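Local coordinates for paraflagellar rod component (Trypanosoma brucei, PDB 2Q0X), which is of unknown function but adopts the alpha/beta-hydrolase fold and is named as a component of the trypanosome paraflagellar rod, at residues Gly83-His87 / Ala88-Glu92; Glu170-Gly173 / Glu174-Leu177. All coordinates share one frame; numbering follows the deposited sequence.

Contact 1 (Gly83-His87 / Ala88-Glu92); sequences GPQDH and AHDAE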
loop_
_atom_site.group_PDB
_atom_site.type_symbol
_atom_site.label_atom_id
_atom_site.label_comp_id
_atom_site.label_asym_id
_atom_site.label_seq_id
_atom_site.Cartn_x
_atom_site.Cartn_y
_atom_site.Cartn_z
ATOM N N GLY A 83 10.123 6.525 4.895
ATOM C CA GLY A 83 11.194 7.504 5.094
ATOM C C GLY A 83 11.012 8.351 6.341
ATOM O O GLY A 83 11.783 8.224 7.286
ATOM N N PRO A 84 9.980 9.217 6.367
ATOM C CA PRO A 84 8.919 9.434 5.383
ATOM C C PRO A 84 9.351 10.300 4.193
ATOM O O PRO A 84 10.070 11.276 4.357
ATOM C CB PRO A 84 7.837 10.141 6.197
ATOM C CG PRO A 84 8.607 10.911 7.224
ATOM C CD PRO A 84 9.841 10.117 7.528
ATOM N N GLN A 85 8.859 9.947 3.015
ATOM C CA GLN A 85 9.365 10.474 1.742
ATOM C C GLN A 85 8.642 11.748 1.283
ATOM O O GLN A 85 7.413 11.776 1.231
ATOM C CB GLN A 85 9.189 9.385 0.674
ATOM C CG GLN A 85 10.048 9.578 -0.545
ATOM C CD GLN A 85 10.259 8.297 -1.338
ATOM O OE1 GLN A 85 11.376 7.772 -1.389
ATOM N NE2 GLN A 85 9.194 7.794 -1.957
ATOM N N ASP A 86 9.403 12.788 0.945
ATOM C CA ASP A 86 8.841 14.002 0.310
ATOM C C ASP A 86 8.489 13.774 -1.176
ATOM O O ASP A 86 8.665 12.660 -1.711
ATOM C CB ASP A 86 9.773 15.222 0.500
ATOM C CG ASP A 86 10.988 15.221 -0.434
ATOM O OD1 ASP A 86 11.146 14.301 -1.269
ATOM O OD2 ASP A 86 11.796 16.174 -0.323
ATOM N N HIS A 87 7.984 14.824 -1.835
ATOM C CA HIS A 87 7.390 14.655 -3.155
ATOM C C HIS A 87 8.428 14.500 -4.263
ATOM O O HIS A 87 8.161 13.840 -5.263
ATOM C CB HIS A 87 6.360 15.764 -3.473
ATOM C CG HIS A 87 6.941 17.003 -4.077
ATOM N ND1 HIS A 87 7.620 17.947 -3.338
ATOM C CD2 HIS A 87 6.906 17.472 -5.346
ATOM C CE1 HIS A 87 8.014 18.924 -4.134
ATOM N NE2 HIS A 87 7.585 18.664 -5.355
ATOM N N ALA A 88 9.606 15.089 -4.081
ATOM C CA ALA A 88 10.681 14.952 -5.067
ATOM C C ALA A 88 11.170 13.500 -5.164
ATOM O O ALA A 88 11.502 13.024 -6.249
ATOM C CB ALA A 88 11.857 15.905 -4.739
ATOM N N HIS A 89 11.211 12.803 -4.028
ATOM C CA HIS A 89 11.673 11.419 -4.002
ATOM C C HIS A 89 10.625 10.448 -4.525
ATOM O O HIS A 89 10.973 9.534 -5.253
ATOM C CB HIS A 89 12.150 11.036 -2.606
ATOM C CG HIS A 89 13.426 11.716 -2.205
ATOM N ND1 HIS A 89 13.494 13.069 -1.953
ATOM C CD2 HIS A 89 14.675 11.232 -2.004
ATOM C CE1 HIS A 89 14.735 13.392 -1.626
ATOM N NE2 HIS A 89 15.471 12.294 -1.647
ATOM N N ASP A 90 9.355 10.648 -4.168
ATOM C CA ASP A 90 8.247 9.915 -4.785
ATOM C C ASP A 90 8.291 10.043 -6.317
ATOM O O ASP A 90 8.176 9.044 -7.022
ATOM C CB ASP A 90 6.887 10.463 -4.308
ATOM C CG ASP A 90 6.325 9.743 -3.071
ATOM O OD1 ASP A 90 6.819 8.681 -2.639
ATOM O OD2 ASP A 90 5.324 10.269 -2.534
ATOM N N ALA A 91 8.423 11.291 -6.796
ATOM C CA ALA A 91 8.558 11.618 -8.223
ATOM C C ALA A 91 9.688 10.849 -8.882
ATOM O O ALA A 91 9.505 10.255 -9.942
ATOM C CB ALA A 91 8.810 13.123 -8.404
ATOM N N GLU A 92 10.839 10.871 -8.228
ATOM C CA GLU A 92 12.005 10.131 -8.665
ATOM C C GLU A 92 11.741 8.630 -8.795
ATOM O O GLU A 92 12.113 8.028 -9.792
ATOM C CB GLU A 92 13.179 10.385 -7.717
ATOM C CG GLU A 92 14.452 9.707 -8.164
ATOM C CD GLU A 92 15.669 10.201 -7.430
ATOM O OE1 GLU A 92 15.569 10.465 -6.200
ATOM O OE2 GLU A 92 16.739 10.295 -8.081
#
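The N-cap of helix 87-104 is made by Asp86, whose carboxylate reaches forward to the first turn, where it meets His89. Its OD1 accepts from the backbone, His89 N to Asp86 OD1 being 3.1 Å, and also from the imidazole, with His89 ND1 2.7 Å from Asp86 OD1. The two donors come from opposite faces of the carboxylate plane, so a single oxygen is gripped by main chain and ring of one residue. Asp86 can do this because its CG stands between its own N and carbonyl carbon (chi1 77°), which folds the acid toward the helix start. One residue earlier, Gln85 runs out extended: its CG packs on the CB of His89 at 3.3 Å, and its amide, nearly perpendicular to the carboxylate of Asp90, brings NE2 to 2.6 Å from Asp90 OD1. That oxygen is met on its anti side but well out of the carboxylate plane, at an N-H...O angle of 148°. The main chain continues the turn with Asp90 N to Asp86 O and Ala91 N to His87 O. Beyond the cap, Asp90 OD2 bonds Ser77 and forms a salt bridge with Arg191 of helix 189-193, while His87 and Ala91 pack on helix 119-128.

Contact 2 (Glu170-Gly173 / Glu174-Leu177); sequences EGRG and EDSL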
loop_
_atom_site.group_PDB
_atom_site.type_symbol
_atom_site.label_atom_id
_atom_site.label_comp_id
_atom_site.label_asym_id
_atom_site.label_seq_id
_atom_site.Cartn_x
_atom_site.Cartn_y
_atom_site.Cartn_z
ATOM N N GLU A 170 10.259 18.144 14.820
ATOM C CA GLU A 170 10.015 17.107 15.828
ATOM C C GLU A 170 10.275 15.691 15.308
ATOM O O GLU A 170 10.321 14.743 16.091
ATOM C CB GLU A 170 8.587 17.231 16.369
ATOM C CG GLU A 170 8.351 18.574 17.075
ATOM C CD GLU A 170 6.902 18.802 17.466
ATOM O OE1 GLU A 170 6.010 18.425 16.681
ATOM O OE2 GLU A 170 6.661 19.368 18.557
ATOM N N GLY A 171 10.456 15.546 13.997
ATOM C CA GLY A 171 10.626 14.230 13.384
ATOM C C GLY A 171 9.293 13.541 13.150
ATOM O O GLY A 171 9.224 12.316 13.119
ATOM N N ARG A 172 8.239 14.337 12.979
ATOM C CA ARG A 172 6.872 13.840 12.867
ATOM C C ARG A 172 6.375 13.880 11.421
ATOM O O ARG A 172 5.161 13.900 11.175
ATOM C CB ARG A 172 5.933 14.662 13.753
ATOM C CG ARG A 172 6.147 14.501 15.255
ATOM C CD ARG A 172 4.813 14.295 15.957
ATOM N NE ARG A 172 4.268 15.505 16.558
ATOM C CZ ARG A 172 2.970 15.740 16.774
ATOM N NH1 ARG A 172 2.028 14.862 16.428
ATOM N NH2 ARG A 172 2.608 16.887 17.343
ATOM N N GLY A 173 7.314 13.856 10.471
ATOM C CA GLY A 173 7.000 13.900 9.039
ATOM C C GLY A 173 6.034 12.850 8.504
ATOM O O GLY A 173 5.354 13.097 7.508
ATOM N N GLU A 174 5.968 11.683 9.159
ATOM C CA GLU A 174 5.066 10.588 8.758
ATOM C C GLU A 174 3.662 10.699 9.370
ATOM O O GLU A 174 2.796 9.894 9.075
ATOM C CB GLU A 174 5.670 9.228 9.149
ATOM C CG GLU A 174 5.065 8.007 8.406
ATOM C CD GLU A 174 5.566 6.648 8.929
ATOM O OE1 GLU A 174 5.411 6.351 10.138
ATOM O OE2 GLU A 174 6.104 5.870 8.115
ATOM N N ASP A 175 3.427 11.693 10.218
ATOM C CA ASP A 175 2.193 11.718 10.998
ATOM C C ASP A 175 1.085 12.499 10.286
ATOM O O ASP A 175 0.901 13.695 10.523
ATOM C CB ASP A 175 2.480 12.291 12.387
ATOM C CG ASP A 175 1.356 12.040 13.374
ATOM O OD1 ASP A 175 0.343 11.420 12.988
ATOM O OD2 ASP A 175 1.493 12.477 14.539
ATOM N N SER A 176 0.336 11.815 9.428
ATOM C CA SER A 176 -0.715 12.469 8.653
ATOM C C SER A 176 -1.858 12.984 9.535
ATOM O O SER A 176 -2.520 13.961 9.187
ATOM C CB SER A 176 -1.253 11.533 7.557
ATOM O OG SER A 176 -2.136 10.547 8.066
ATOM N N LEU A 177 -2.078 12.324 10.672
ATOM C CA LEU A 177 -3.122 12.730 11.623
ATOM C C LEU A 177 -2.842 14.093 12.261
ATOM O O LEU A 177 -3.778 14.788 12.670
ATOM C CB LEU A 177 -3.356 11.661 12.716
ATOM C CG LEU A 177 -4.533 10.706 12.460
ATOM C CD1 LEU A 177 -4.268 9.771 11.301
ATOM C CD2 LEU A 177 -4.861 9.899 13.705
HETATM O O HOH W 1 7.331 10.779 11.533
#
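Arg172 and Asp175 lie side by side with their side chains pointing the same way, and their charged ends meet in a salt bridge in which Arg172 NH1 is 3.1 Å from Asp175 OD2. Asp175 OD2 sits at the edge of the guanidinium, close to its plane, yet the two flat groups are turned 50° against each other, and the pairing runs through one nitrogen and one oxygen. Asp175 OD2 is approached on its anti side and somewhat out of the carboxylate plane, and the N-H...O angle of 141° marks a bent bond. Bends at chi2 and chi3 of Arg172 carry the guanidinium round to this position. From there it also reaches back along the chain: Arg172 NE makes a weak hydrogen bond that is part of a second salt bridge, 3.4 Å to Glu170 OE1, which makes a three-residue salt-bridge network in which one cation lies between two acids and probably offsets the charge of both.

The backbone beneath is a type I beta turn from Arg172 to Asp175, closed by Asp175 N to Arg172 O at 3.0 Å, with the donor standing above the carbonyl plane. It follows directly on the Schellman motif that ends helix 154-170, where Gly171 takes positive phi. A water bridges the two elements, donating to Gly171 O at 2.9 Å and accepting from Glu174 N at 2.9 Å.

Glu174 sends its extended side chain away from the turn, with CG anti to the backbone N (chi1 -162°). Its OE2 accepts from Gly81 N, while OE1 bonds Ser176 OG of the second subunit. Across the same interface Arg172 packs on Arg172 of the second subunit, and Asp175 also touches that arginine.

Contact 1 closes before contact 2 opens along the chain, and their centres lie about 15 Å apart on the same side of the chain's centre. The first starts helix 87-104, which follows strand 69-73 of the main mixed sheet; the second follows the end of helix 154-170, in the loop leading to helix 189-193. Pro84 joins them, its CG 3.4 Å from Glu174 N. Helix 189-193 neighbours both contacts, and its Ala190 is hydrogen-bonded through the backbone to Gly173. Both contacts also touch the second subunit, where Pro84 meets Leu177 of the other copy, so the loop before one helix and the turn after another, far apart in sequence, both contribute to the subunit interface.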